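Putative glyoxalase superfamily protein (Ralstonia eutropha, PDB 3IUZ) probably acts as an iron(II)-dependent 2-oxoadipate dioxygenase/decarboxylase of the glyoxalase superfamily, forming 2-hydroxyglutarate. Local coordinates at residues Val282-Ile287 / Arg296-Ser301. Sequence-based numbering, arbitrary orientation.
Sequences VRRQFI and RDVPGS
V282 O receives the amide of V298, N to O 2.8 Å, and the CA-H of D297 also approaches this oxygen. V298 O in turn takes the amide of V282, and R284 and R296 exchange a second pair of backbone bonds, so V282/V298 and R284/R296 are hydrogen-bonded pairs of an antiparallel β-hairpin, with R283 and D297 the non-hydrogen-bonded pair between them. On the R283/D297 face a salt bridge spans the strands: R283 extends with CG anti to its backbone N (chi1 -170°), then bends at chi2, which carries NH1 to within 2.9 Å of D297 OD2. The guanidinium and carboxylate planes are 36° apart and the hydrogen bond is weak, its angle at the hydrogen 123°; E295 engages R283 NE.

On the face of V282, R284, F286, R296 and V298 the contacts run through carbon atoms. V298 splits its two methyls, CG2 lying 3.5 Å from R284 CG and CG1 facing the edge of the F286 ring near CZ. R296 CB meets F286 CE1 obliquely at 3.6 Å. V282 CG2 packs on V298 CG2 and on G300 CA, and also lies above one face of the R284 guanidinium, displaced toward its rim; R284 NE is salt-bridged to E232.

This face lies against helices 213-222 and 224-232: F286 and V298 touch Y216 and T231, while strand 293-306, the hairpin's second arm, pairs in parallel with strand 238-242, tying the hairpin into the mixed sheet.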
ATOM      1  N   VAL A 282      -6.461  -8.512 -13.305  1.00 21.38           N
ATOM      2  CA  VAL A 282      -7.289  -7.313 -13.486  1.00 20.99           C
ATOM      3  C   VAL A 282      -7.304  -6.927 -14.940  1.00 21.07           C
ATOM      4  O   VAL A 282      -6.387  -7.235 -15.672  1.00 21.29           O
ATOM      5  CB  VAL A 282      -6.773  -6.104 -12.617  1.00 20.98           C
ATOM      6  CG1 VAL A 282      -6.965  -6.380 -11.157  1.00 20.82           C
ATOM      7  CG2 VAL A 282      -5.286  -5.818 -12.890  1.00 17.27           C
ATOM      8  N   ARG A 283      -8.343  -6.221 -15.342  1.00 22.22           N
ATOM      9  CA  ARG A 283      -8.503  -5.805 -16.721  1.00 23.00           C
ATOM     10  C   ARG A 283      -8.008  -4.351 -16.809  1.00 22.06           C
ATOM     11  O   ARG A 283      -8.402  -3.494 -16.009  1.00 23.24           O
ATOM     12  CB  ARG A 283      -9.975  -5.938 -17.085  1.00 24.00           C
ATOM     13  CG  ARG A 283     -10.313  -5.784 -18.503  1.00 27.50           C
ATOM     14  CD  ARG A 283     -10.255  -7.069 -19.251  1.00 31.54           C
ATOM     15  NE  ARG A 283     -10.683  -6.883 -20.634  1.00 34.01           N
ATOM     16  CZ  ARG A 283     -10.259  -7.607 -21.671  1.00 34.32           C
ATOM     17  NH1 ARG A 283      -9.364  -8.591 -21.521  1.00 32.56           N
ATOM     18  NH2 ARG A 283     -10.727  -7.331 -22.883  1.00 37.45           N
ATOM     19  N   ARG A 284      -7.136  -4.092 -17.764  1.00 21.12           N
ATOM     20  CA  ARG A 284      -6.505  -2.801 -17.920  1.00 21.03           C
ATOM     21  C   ARG A 284      -6.504  -2.374 -19.367  1.00 20.19           C
ATOM     22  O   ARG A 284      -6.491  -3.208 -20.299  1.00 18.34           O
ATOM     23  CB  ARG A 284      -5.055  -2.843 -17.408  1.00 21.01           C
ATOM     24  CG  ARG A 284      -4.912  -3.095 -15.915  1.00 21.85           C
ATOM     25  CD  ARG A 284      -5.410  -1.895 -15.058  1.00 21.77           C
ATOM     26  NE  ARG A 284      -5.291  -2.184 -13.629  1.00 20.32           N
ATOM     27  CZ  ARG A 284      -6.300  -2.383 -12.798  1.00 21.00           C
ATOM     28  NH1 ARG A 284      -7.539  -2.313 -13.231  1.00 26.30           N
ATOM     29  NH2 ARG A 284      -6.089  -2.655 -11.523  1.00 18.53           N
ATOM     30  N   GLN A 285      -6.485  -1.054 -19.548  1.00 20.26           N
ATOM     31  CA  GLN A 285      -6.440  -0.466 -20.867  1.00 20.78           C
ATOM     32  C   GLN A 285      -5.021  -0.130 -21.303  1.00 20.01           C
ATOM     33  O   GLN A 285      -4.162   0.209 -20.512  1.00 19.66           O
ATOM     34  CB  GLN A 285      -7.293   0.795 -20.902  1.00 22.12           C
ATOM     35  CG  GLN A 285      -8.766   0.512 -20.705  1.00 25.13           C
ATOM     36  CD  GLN A 285      -9.590   1.762 -20.613  1.00 29.47           C
ATOM     37  OE1 GLN A 285      -9.201   2.748 -19.984  1.00 33.83           O
ATOM     38  NE2 GLN A 285     -10.748   1.725 -21.229  1.00 35.05           N
ATOM     39  N   PHE A 286      -4.805  -0.214 -22.593  1.00 19.29           N
ATOM     40  CA  PHE A 286      -3.570   0.129 -23.242  1.00 19.56           C
ATOM     41  C   PHE A 286      -3.828   0.819 -24.584  1.00 19.55           C
ATOM     42  O   PHE A 286      -4.885   0.672 -25.174  1.00 20.20           O
ATOM     43  CB  PHE A 286      -2.752  -1.110 -23.551  1.00 19.15           C
ATOM     44  CG  PHE A 286      -2.392  -1.904 -22.361  1.00 18.32           C
ATOM     45  CD1 PHE A 286      -3.282  -2.826 -21.835  1.00 17.65           C
ATOM     46  CD2 PHE A 286      -1.137  -1.762 -21.758  1.00 18.77           C
ATOM     47  CE1 PHE A 286      -2.924  -3.604 -20.726  1.00 18.55           C
ATOM     48  CE2 PHE A 286      -0.793  -2.520 -20.670  1.00 17.75           C
ATOM     49  CZ  PHE A 286      -1.698  -3.457 -20.148  1.00 20.12           C
ATOM     50  N   ILE A 287      -2.833   1.532 -25.075  1.00 20.56           N
ATOM     51  CA  ILE A 287      -2.933   2.187 -26.379  1.00 20.14           C
ATOM     52  C   ILE A 287      -2.305   1.289 -27.406  1.00 21.18           C
ATOM     53  O   ILE A 287      -1.126   0.884 -27.312  1.00 19.55           O
ATOM     54  CB  ILE A 287      -2.289   3.569 -26.410  1.00 20.53           C
ATOM     55  CG1 ILE A 287      -2.874   4.448 -25.290  1.00 20.48           C
ATOM     56  CG2 ILE A 287      -2.439   4.215 -27.833  1.00 20.08           C
ATOM     57  CD1 ILE A 287      -4.381   4.725 -25.351  1.00 22.05           C
ATOM     58  N   ARG A 296      -6.257  -5.678 -21.809  1.00 20.54           N
ATOM     59  CA  ARG A 296      -5.635  -6.944 -21.513  1.00 20.22           C
ATOM     60  C   ARG A 296      -5.852  -7.258 -20.040  1.00 18.76           C
ATOM     61  O   ARG A 296      -6.059  -6.364 -19.218  1.00 19.06           O
ATOM     62  CB  ARG A 296      -4.135  -6.877 -21.782  1.00 20.37           C
ATOM     63  CG  ARG A 296      -3.755  -6.799 -23.222  1.00 22.86           C
ATOM     64  CD  ARG A 296      -3.899  -8.168 -23.875  1.00 26.25           C
ATOM     65  NE  ARG A 296      -3.253  -8.190 -25.167  1.00 27.41           N
ATOM     66  CZ  ARG A 296      -3.721  -7.608 -26.260  1.00 31.21           C
ATOM     67  NH1 ARG A 296      -4.862  -6.915 -26.249  1.00 32.10           N
ATOM     68  NH2 ARG A 296      -3.033  -7.719 -27.389  1.00 34.87           N
ATOM     69  N   ASP A 297      -5.769  -8.546 -19.730  1.00 17.96           N
ATOM     70  CA  ASP A 297      -5.861  -9.045 -18.365  1.00 17.66           C
ATOM     71  C   ASP A 297      -4.441  -9.193 -17.836  1.00 17.67           C
ATOM     72  O   ASP A 297      -3.609  -9.868 -18.448  1.00 17.23           O
ATOM     73  CB  ASP A 297      -6.579 -10.390 -18.335  1.00 17.34           C
ATOM     74  CG  ASP A 297      -7.971 -10.302 -18.954  1.00 18.55           C
ATOM     75  OD1 ASP A 297      -8.883  -9.759 -18.297  1.00 21.61           O
ATOM     76  OD2 ASP A 297      -8.125 -10.775 -20.087  1.00 20.90           O
ATOM     77  N   VAL A 298      -4.142  -8.523 -16.721  1.00 16.42           N
ATOM     78  CA  VAL A 298      -2.752  -8.495 -16.264  1.00 15.76           C
ATOM     79  C   VAL A 298      -2.787  -8.760 -14.755  1.00 15.61           C
ATOM     80  O   VAL A 298      -3.841  -8.656 -14.158  1.00 14.57           O
ATOM     81  CB  VAL A 298      -2.092  -7.116 -16.575  1.00 15.81           C
ATOM     82  CG1 VAL A 298      -1.973  -6.870 -18.053  1.00 16.13           C
ATOM     83  CG2 VAL A 298      -2.847  -5.936 -15.849  1.00 14.29           C
ATOM     84  N   PRO A 299      -1.642  -9.095 -14.141  1.00 15.50           N
ATOM     85  CA  PRO A 299      -1.645  -9.327 -12.697  1.00 16.17           C
ATOM     86  C   PRO A 299      -1.938  -8.050 -11.936  1.00 17.16           C
ATOM     87  O   PRO A 299      -1.379  -7.006 -12.259  1.00 16.07           O
ATOM     88  CB  PRO A 299      -0.219  -9.778 -12.413  1.00 16.67           C
ATOM     89  CG  PRO A 299       0.270 -10.299 -13.660  1.00 15.46           C
ATOM     90  CD  PRO A 299      -0.353  -9.455 -14.737  1.00 16.06           C
ATOM     91  N   GLY A 300      -2.804  -8.161 -10.926  1.00 16.63           N
ATOM     92  CA  GLY A 300      -3.165  -7.053 -10.103  1.00 17.24           C
ATOM     93  C   GLY A 300      -2.382  -7.193  -8.798  1.00 16.68           C
ATOM     94  O   GLY A 300      -1.193  -7.516  -8.772  1.00 15.71           O
ATOM     95  N   SER A 301      -3.080  -6.991  -7.725  1.00 17.13           N
ATOM     96  CA  SER A 301      -2.482  -7.000  -6.388  1.00 16.26           C
ATOM     97  C   SER A 301      -2.877  -8.261  -5.629  1.00 16.69           C
ATOM     98  O   SER A 301      -3.700  -9.054  -6.111  1.00 15.53           O
ATOM     99  CB  SER A 301      -2.971  -5.749  -5.683  1.00 17.56           C
ATOM    100  OG  SER A 301      -2.473  -4.607  -6.366  1.00 17.22           O
TER